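PDB 1UPS: GlcNAc-alpha-1,4-Gal-releasing endo-beta-galactosidase from Clostridium perfringens, which probably hydrolyses O-glycosyl bonds as a calcium-binding family 16 glycoside hydrolase, an endo-beta-galactosidase that releases GlcNAc-alpha-1,4-Gal. Local coordinates for residues Tyr253-Gly257 against Ser258-Asn262. Residues are numbered along the deposited sequence; the frame is centred on the assembly and turned at random.
Sequences YTDAG and SGAHN
A type I beta turn from Ala256 to Gly259 reverses the chain just after strand 246-254, and a His-carboxylate hydrogen bond, His261 to Asp255, closes the loop beyond it. The turn carries its expected bond, Gly259 N to Ala256 O at 3.0 Å. Gly259 has a positive phi (113°), a conformation that suits glycine, since a CB would crowd the preceding carbonyl O.

Asp255 OD2 takes two hydrogen bonds from His261. The ring donates from His261 ND1 to the syn lone pair of Asp255 OD2 at 2.7 Å, nearly in its own plane. The backbone N of His261 donates to Asp255 OD2 at 3.0 Å, almost straight, approaching from beyond the end of the C-O bond. Carboxylate and ring planes stand 70° apart. His261 CG lies between its own N and carbonyl carbon (chi1 63°), which brings ND1 round to the oxygen that its N already holds. The two bonds on OD2 and the salt bridge from Arg94 to OD1 together should limit rotation of the carboxylate, and Arg94 would favour its negative charge.

Thr254 OG1 lies against His261 CB at 3.4 Å and bonds to Gly143 O. Inside the loop, water 1 accepts from Ala256 N at 2.8 Å, donates to Gly259 O and bonds to Ser258 OG at 2.7 Å. Ser258 OG also bonds to His145 ND1.

The loop leads on to strand 267-279. At the strand end, Thr254 pairs by backbone with Arg94 of strand 94-99, and Tyr253 with His145 of strand 145-152, while Trp265 packs against the His261 ring.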
# COMPACT_ATOMS: atom_id res chain seq x y z
N TYR A 253 18.83 -4.32 0.82
CA TYR A 253 19.47 -4.59 2.10
C TYR A 253 19.92 -6.03 2.18
O TYR A 253 19.31 -6.93 1.56
CB TYR A 253 18.44 -4.49 3.21
CG TYR A 253 17.82 -3.17 3.49
CD1 TYR A 253 16.75 -2.70 2.73
CD2 TYR A 253 18.27 -2.39 4.57
CE1 TYR A 253 16.13 -1.47 3.04
CE2 TYR A 253 17.66 -1.16 4.88
CZ TYR A 253 16.59 -0.71 4.10
OH TYR A 253 15.97 0.49 4.38
N THR A 254 20.95 -6.27 2.99
CA THR A 254 21.14 -7.60 3.57
C THR A 254 21.74 -7.48 4.98
O THR A 254 22.16 -6.38 5.36
CB THR A 254 21.95 -8.53 2.63
OG1 THR A 254 21.85 -9.90 3.11
CG2 THR A 254 23.46 -8.19 2.67
N ASP A 255 21.73 -8.57 5.74
CA ASP A 255 22.21 -8.58 7.13
C ASP A 255 21.39 -7.66 8.05
O ASP A 255 21.89 -7.14 9.06
CB ASP A 255 23.68 -8.20 7.15
CG ASP A 255 24.52 -9.19 6.38
OD1 ASP A 255 25.54 -8.78 5.78
OD2 ASP A 255 24.20 -10.40 6.30
N ALA A 256 20.11 -7.51 7.68
CA ALA A 256 19.16 -6.69 8.41
C ALA A 256 18.08 -7.58 9.03
O ALA A 256 18.29 -8.80 9.20
CB ALA A 256 18.54 -5.64 7.45
N GLY A 257 16.93 -7.00 9.36
CA GLY A 257 15.88 -7.79 9.99
C GLY A 257 15.28 -8.84 9.06
O GLY A 257 14.59 -9.76 9.53
N SER A 258 15.51 -8.68 7.76
CA SER A 258 15.07 -9.66 6.76
C SER A 258 16.04 -10.82 6.60
O SER A 258 15.88 -11.62 5.68
CB SER A 258 14.84 -9.00 5.40
OG SER A 258 15.96 -8.20 5.03
N GLY A 259 17.05 -10.91 7.46
CA GLY A 259 17.89 -12.10 7.50
C GLY A 259 19.34 -11.94 7.05
O GLY A 259 19.65 -11.03 6.28
N ALA A 260 20.20 -12.85 7.52
CA ALA A 260 21.62 -12.82 7.17
C ALA A 260 21.79 -13.26 5.72
O ALA A 260 21.04 -14.13 5.24
CB ALA A 260 22.40 -13.78 8.09
N HIS A 261 22.78 -12.69 5.03
CA HIS A 261 23.05 -13.01 3.62
C HIS A 261 23.31 -14.51 3.41
O HIS A 261 23.94 -15.16 4.26
CB HIS A 261 24.27 -12.22 3.09
CG HIS A 261 25.57 -12.53 3.79
ND1 HIS A 261 25.97 -11.88 4.94
CD2 HIS A 261 26.58 -13.39 3.48
CE1 HIS A 261 27.16 -12.32 5.32
NE2 HIS A 261 27.56 -13.23 4.45
N ASN A 262 22.82 -15.05 2.29
CA ASN A 262 23.35 -16.32 1.80
C ASN A 262 24.60 -16.04 0.96
O ASN A 262 25.07 -14.89 0.94
CB ASN A 262 22.30 -17.15 1.02
CG ASN A 262 21.96 -16.56 -0.37
OD1 ASN A 262 22.54 -15.56 -0.82
ND2 ASN A 262 21.00 -17.20 -1.05
O HOH W 1 18.52 -8.57 5.62